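Local coordinates for ATP-citrate lyase beta-subunit (PDB 6HXJ), which probably takes part, as a subunit of ATP-citrate lyase, in the ATP- and CoA-dependent cleavage of citrate to oxaloacetate and acetyl-CoA, at residues D183-E188 and N209-A214; A9-N14 and D220-P225. All coordinates share one frame; numbering follows the deposited sequence.

Overall arrangement
Along the chain the segments come in the order 9-14, 183-188, 209-214, 220-225, so contact 2 brackets contact 1. Their centres are about 11 Å apart. Contact 1 joins strands 184-195 and 200-210, neighbours in an antiparallel sheet. Contact 2 sets helix 6-15 against the loop between strand 200-210 and helix 235-246. The two contacts meet directly. Phe13 of the helix packs on Ile187. Trp221 of the loop packs on the backbone of Asp211, and Pro225 on Tyr212. Tyr212 OH probably also hydrogen-bonds to Phe223 O. Sheet, helix and loop thus pack together where the chain passes from the ATP-grasp sheet on toward the citrate-binding part.

Contact 1 (D183-E188 and N209-A214); sequences DAQSIE and NVDYDA
Gln185 and Ser186 both give their backbone N-H to one acceptor, Asn209 O. The bond from Gln185 N to Asn209 O is 2.7 Å long and that from Ser186 N is 3.3 Å. Both donors come from the same face of the carbonyl plane. In return, Asn209 N donates to Ser186 O at 2.8 Å. Asn209 ND2 also donates to Ser186 OG at 2.8 Å, with OG 23° out of the amide plane. Beyond the bulge, Asp211 N donates to Asp183 O nearly head-on, at 2.8 Å. The carboxylates of these aspartates are near each other, but Asp183 OD1 pairs with Arg217 and Asp211 OD2 accepts from the backbone of another protein's chain. The Gln185 side chain is extended beyond CG and crosses that of Asp211 at about a right angle. Its NE2 lies 3.7 Å from Asp211 CA and donates to an acidic side chain of that other chain. Cut back to an alanine here, the side chain would probably leave that acidic group without this donor and open a gap alongside Asp211. This is a classic beta bulge, set at the open ends of a beta hairpin in the antiparallel sheet of the ATP-grasp part.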
loop_
_atom_site.group_PDB
_atom_site.type_symbol
_atom_site.label_atom_id
_atom_site.label_comp_id
_atom_site.label_asym_id
_atom_site.label_seq_id
_atom_site.Cartn_x
_atom_site.Cartn_y
_atom_site.Cartn_z
ATOM N N ASP A 183 -6.747 -55.299 22.148
ATOM C CA ASP A 183 -6.524 -55.611 20.732
ATOM C C ASP A 183 -5.650 -56.881 20.533
ATOM O O ASP A 183 -4.790 -56.899 19.661
ATOM C CB ASP A 183 -5.929 -54.385 19.967
ATOM C CG ASP A 183 -6.975 -53.456 19.348
ATOM O OD1 ASP A 183 -7.582 -53.842 18.293
ATOM O OD2 ASP A 183 -7.135 -52.317 19.856
ATOM N N ALA A 184 -5.848 -57.919 21.351
ATOM C CA ALA A 184 -5.037 -59.130 21.243
ATOM C C ALA A 184 -5.438 -59.951 20.057
ATOM O O ALA A 184 -6.572 -59.866 19.618
ATOM C CB ALA A 184 -5.144 -59.969 22.511
ATOM N N GLN A 185 -4.526 -60.767 19.548
ATOM C CA GLN A 185 -4.768 -61.739 18.493
ATOM C C GLN A 185 -4.984 -63.081 19.202
ATOM O O GLN A 185 -5.817 -63.893 18.804
ATOM C CB GLN A 185 -3.582 -61.792 17.535
ATOM C CG GLN A 185 -3.482 -60.507 16.716
ATOM C CD GLN A 185 -2.148 -60.268 16.041
ATOM O OE1 GLN A 185 -1.090 -60.766 16.442
ATOM N NE2 GLN A 185 -2.171 -59.432 15.024
ATOM N N SER A 186 -4.273 -63.277 20.308
ATOM C CA SER A 186 -4.319 -64.479 21.131
ATOM C C SER A 186 -3.579 -64.287 22.463
ATOM O O SER A 186 -2.624 -63.510 22.547
ATOM C CB SER A 186 -3.740 -65.686 20.388
ATOM O OG SER A 186 -2.376 -65.494 20.054
ATOM N N ILE A 187 -4.031 -65.022 23.500
ATOM C CA ILE A 187 -3.476 -65.070 24.861
ATOM C C ILE A 187 -3.536 -66.531 25.309
ATOM O O ILE A 187 -4.623 -67.104 25.301
ATOM C CB ILE A 187 -4.283 -64.163 25.833
ATOM C CG1 ILE A 187 -4.360 -62.680 25.351
ATOM C CG2 ILE A 187 -3.728 -64.284 27.264
ATOM C CD1 ILE A 187 -5.483 -61.819 25.951
ATOM N N GLU A 188 -2.389 -67.124 25.687
ATOM C CA GLU A 188 -2.291 -68.519 26.089
ATOM C C GLU A 188 -1.635 -68.612 27.460
ATOM O O GLU A 188 -0.522 -68.123 27.650
ATOM C CB GLU A 188 -1.532 -69.349 25.034
ATOM C CG GLU A 188 -1.787 -70.842 25.150
ATOM C CD GLU A 188 -0.579 -71.759 25.088
ATOM O OE1 GLU A 188 0.399 -71.519 25.834
ATOM O OE2 GLU A 188 -0.638 -72.757 24.334
ATOM N N ASN A 209 -0.123 -62.438 22.079
ATOM C CA ASN A 209 0.052 -61.778 20.773
ATOM C C ASN A 209 -0.934 -60.626 20.660
ATOM O O ASN A 209 -2.137 -60.845 20.834
ATOM C CB ASN A 209 -0.140 -62.744 19.613
ATOM C CG ASN A 209 0.812 -63.899 19.660
ATOM O OD1 ASN A 209 1.976 -63.790 19.265
ATOM N ND2 ASN A 209 0.356 -65.016 20.210
ATOM N N VAL A 210 -0.436 -59.399 20.434
ATOM C CA VAL A 210 -1.331 -58.240 20.297
ATOM C C VAL A 210 -1.251 -57.673 18.890
ATOM O O VAL A 210 -0.254 -57.845 18.199
ATOM C CB VAL A 210 -1.207 -57.146 21.400
ATOM C CG1 VAL A 210 -1.668 -57.686 22.750
ATOM C CG2 VAL A 210 0.192 -56.556 21.486
ATOM N N ASP A 211 -2.315 -57.020 18.444
ATOM C CA ASP A 211 -2.318 -56.407 17.113
ATOM C C ASP A 211 -1.588 -55.027 17.208
ATOM O O ASP A 211 -2.200 -54.022 17.595
ATOM C CB ASP A 211 -3.760 -56.324 16.580
ATOM C CG ASP A 211 -3.967 -55.466 15.329
ATOM O OD1 ASP A 211 -2.983 -55.266 14.559
ATOM O OD2 ASP A 211 -5.118 -55.046 15.089
ATOM N N TYR A 212 -0.266 -55.007 16.901
ATOM C CA TYR A 212 0.582 -53.811 17.068
ATOM C C TYR A 212 0.190 -52.608 16.219
ATOM O O TYR A 212 0.524 -51.505 16.618
ATOM C CB TYR A 212 2.084 -54.107 16.916
ATOM C CG TYR A 212 2.955 -53.206 17.765
ATOM C CD1 TYR A 212 2.874 -53.231 19.155
ATOM C CD2 TYR A 212 3.854 -52.319 17.179
ATOM C CE1 TYR A 212 3.652 -52.383 19.938
ATOM C CE2 TYR A 212 4.650 -51.473 17.955
ATOM C CZ TYR A 212 4.546 -51.510 19.334
ATOM O OH TYR A 212 5.326 -50.674 20.100
ATOM N N ASP A 213 -0.574 -52.782 15.128
ATOM C CA ASP A 213 -1.078 -51.681 14.296
ATOM C C ASP A 213 -2.013 -50.762 15.092
ATOM O O ASP A 213 -2.194 -49.596 14.738
ATOM C CB ASP A 213 -1.868 -52.254 13.109
ATOM C CG ASP A 213 -1.050 -53.046 12.108
ATOM O OD1 ASP A 213 -0.032 -52.501 11.605
ATOM O OD2 ASP A 213 -1.469 -54.185 11.765
ATOM N N ALA A 214 -2.585 -51.311 16.166
ATOM C CA ALA A 214 -3.543 -50.679 17.050
ATOM C C ALA A 214 -2.916 -49.814 18.092
ATOM O O ALA A 214 -3.648 -49.173 18.831
ATOM C CB ALA A 214 -4.356 -51.751 17.730
#

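Contact 2 (A9-N14 and D220-P225); sequences AMKLFN and DWDFKP
Lys11 reaches from helix 6-15 to Asp222 and closes a salt bridge. Its CB points toward the loop. With CG anti to the backbone N (chi1 169°), the chain runs out from the helix, and CB, CG and CD make no close contact with 220-225. The side chain also touches Tyr23 of strand 23-25. After a bend about the CG-CD bond, CE comes 3.4 Å from Asp222 OD1 and 3.8 Å from Asp220 O. NZ then bonds to Asp222 OD1 at 2.9 Å, on the syn side and 19° out of the carboxylate plane. Asp222 OD2 lies farther off, 3.6 Å from Lys11 NZ. The chain bends sharply here through two successive inverse gamma turns, centred on Trp221 and Asp222, in the loop that follows strand 200-210 of the ATP-grasp sheet. The second helix residue in the contact is Leu12. Its CD1 lies 4.2 Å from Trp221 NE1, obliquely to the ring, and its CD2 approaches Asp220 OD2. Trp221 NE1 itself bonds to Glu182, and Asp220 OD2 makes a salt bridge with Lys15, one turn along the same helix from Lys11. Phe223 CZ sits over one face of the indole of Trp221, offset toward the rim, 3.6 Å above its plane.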
loop_
_atom_site.group_PDB
_atom_site.type_symbol
_atom_site.label_atom_id
_atom_site.label_comp_id
_atom_site.label_asym_id
_atom_site.label_seq_id
_atom_site.Cartn_x
_atom_site.Cartn_y
_atom_site.Cartn_z
ATOM N N ALA A 9 3.161 -58.746 28.917
ATOM C CA ALA A 9 1.963 -59.555 28.977
ATOM C C ALA A 9 1.415 -59.527 30.399
ATOM O O ALA A 9 0.253 -59.175 30.604
ATOM C CB ALA A 9 2.289 -60.973 28.564
ATOM N N MET A 10 2.276 -59.816 31.385
ATOM C CA MET A 10 1.906 -59.803 32.797
ATOM C C MET A 10 1.366 -58.454 33.224
ATOM O O MET A 10 0.369 -58.402 33.930
ATOM C CB MET A 10 3.080 -60.225 33.659
ATOM C CG MET A 10 3.463 -61.644 33.419
ATOM S SD MET A 10 4.340 -62.474 34.738
ATOM C CE MET A 10 5.367 -63.570 33.740
ATOM N N LYS A 11 1.972 -57.365 32.749
ATOM C CA LYS A 11 1.507 -56.023 33.061
ATOM C C LYS A 11 0.038 -55.846 32.661
ATOM O O LYS A 11 -0.742 -55.300 33.443
ATOM C CB LYS A 11 2.410 -54.977 32.390
ATOM C CG LYS A 11 1.859 -53.560 32.436
ATOM C CD LYS A 11 2.925 -52.508 32.205
ATOM C CE LYS A 11 2.349 -51.300 31.499
ATOM N NZ LYS A 11 3.092 -50.058 31.841
ATOM N N LEU A 12 -0.339 -56.338 31.463
ATOM C CA LEU A 12 -1.714 -56.246 30.951
ATOM C C LEU A 12 -2.622 -57.154 31.703
ATOM O O LEU A 12 -3.787 -56.842 31.883
ATOM C CB LEU A 12 -1.759 -56.581 29.477
ATOM C CG LEU A 12 -0.766 -55.799 28.639
ATOM C CD1 LEU A 12 -1.173 -55.808 27.198
ATOM C CD2 LEU A 12 -0.639 -54.354 29.133
ATOM N N PHE A 13 -2.104 -58.286 32.142
ATOM C CA PHE A 13 -2.888 -59.195 32.950
ATOM C C PHE A 13 -3.234 -58.461 34.208
ATOM O O PHE A 13 -4.409 -58.332 34.525
ATOM C CB PHE A 13 -2.083 -60.429 33.291
ATOM C CG PHE A 13 -2.002 -61.415 32.173
ATOM C CD1 PHE A 13 -2.613 -61.158 30.956
ATOM C CD2 PHE A 13 -1.327 -62.611 32.335
ATOM C CE1 PHE A 13 -2.533 -62.075 29.912
ATOM C CE2 PHE A 13 -1.262 -63.536 31.301
ATOM C CZ PHE A 13 -1.861 -63.263 30.094
ATOM N N ASN A 14 -2.210 -57.915 34.880
ATOM C CA ASN A 14 -2.321 -57.123 36.087
ATOM C C ASN A 14 -3.376 -56.054 35.922
ATOM O O ASN A 14 -4.284 -55.955 36.739
ATOM C CB ASN A 14 -0.988 -56.482 36.355
ATOM C CG ASN A 14 -0.525 -56.652 37.742
ATOM O OD1 ASN A 14 -0.540 -57.743 38.309
ATOM N ND2 ASN A 14 -0.244 -55.526 38.369
ATOM N N ASP A 220 -0.555 -46.837 26.905
ATOM C CA ASP A 220 0.079 -47.625 27.953
ATOM C C ASP A 220 1.008 -48.727 27.415
ATOM O O ASP A 220 1.627 -49.434 28.216
ATOM C CB ASP A 220 -0.988 -48.191 28.912
ATOM C CG ASP A 220 -1.785 -49.395 28.430
ATOM O OD1 ASP A 220 -2.273 -49.369 27.271
ATOM O OD2 ASP A 220 -1.963 -50.343 29.229
ATOM N N TRP A 221 1.123 -48.860 26.080
ATOM C CA TRP A 221 1.952 -49.868 25.425
ATOM C C TRP A 221 3.406 -49.446 25.349
ATOM O O TRP A 221 3.936 -49.193 24.259
ATOM C CB TRP A 221 1.399 -50.224 24.035
ATOM C CG TRP A 221 0.234 -51.178 24.018
ATOM C CD1 TRP A 221 -0.532 -51.577 25.081
ATOM C CD2 TRP A 221 -0.317 -51.825 22.865
ATOM N NE1 TRP A 221 -1.502 -52.454 24.665
ATOM C CE2 TRP A 221 -1.404 -52.615 23.304
ATOM C CE3 TRP A 221 0.011 -51.829 21.503
ATOM C CZ2 TRP A 221 -2.173 -53.388 22.421
ATOM C CZ3 TRP A 221 -0.754 -52.590 20.632
ATOM C CH2 TRP A 221 -1.824 -53.364 21.092
ATOM N N ASP A 222 4.059 -49.384 26.504
ATOM C CA ASP A 222 5.478 -49.051 26.591
ATOM C C ASP A 222 6.315 -50.324 26.375
ATOM O O ASP A 222 6.985 -50.794 27.291
ATOM C CB ASP A 222 5.823 -48.308 27.909
ATOM C CG ASP A 222 5.386 -48.931 29.238
ATOM O OD1 ASP A 222 4.400 -49.703 29.250
ATOM O OD2 ASP A 222 6.037 -48.644 30.271
ATOM N N PHE A 223 6.220 -50.914 25.170
ATOM C CA PHE A 223 6.929 -52.125 24.737
ATOM C C PHE A 223 6.971 -52.217 23.203
ATOM O O PHE A 223 6.146 -51.606 22.516
ATOM C CB PHE A 223 6.304 -53.416 25.324
ATOM C CG PHE A 223 4.861 -53.680 24.942
ATOM C CD1 PHE A 223 4.539 -54.262 23.716
ATOM C CD2 PHE A 223 3.827 -53.358 25.807
ATOM C CE1 PHE A 223 3.208 -54.464 23.347
ATOM C CE2 PHE A 223 2.499 -53.598 25.449
ATOM C CZ PHE A 223 2.200 -54.158 24.227
ATOM N N LYS A 224 7.898 -53.028 22.682
ATOM C CA LYS A 224 8.074 -53.291 21.256
ATOM C C LYS A 224 7.840 -54.787 21.017
ATOM O O LYS A 224 8.042 -55.591 21.936
ATOM C CB LYS A 224 9.482 -52.875 20.793
ATOM C CG LYS A 224 9.592 -51.399 20.377
ATOM C CD LYS A 224 11.050 -50.919 20.301
ATOM C CE LYS A 224 11.176 -49.434 20.573
ATOM N NZ LYS A 224 12.591 -48.999 20.701
ATOM N N PRO A 225 7.424 -55.214 19.813
ATOM C CA PRO A 225 7.164 -56.645 19.622
ATOM C C PRO A 225 8.415 -57.468 19.386
ATOM O O PRO A 225 9.412 -56.943 18.896
ATOM C CB PRO A 225 6.226 -56.683 18.423
ATOM C CG PRO A 225 5.966 -55.225 18.026
ATOM C CD PRO A 225 7.089 -54.441 18.602
#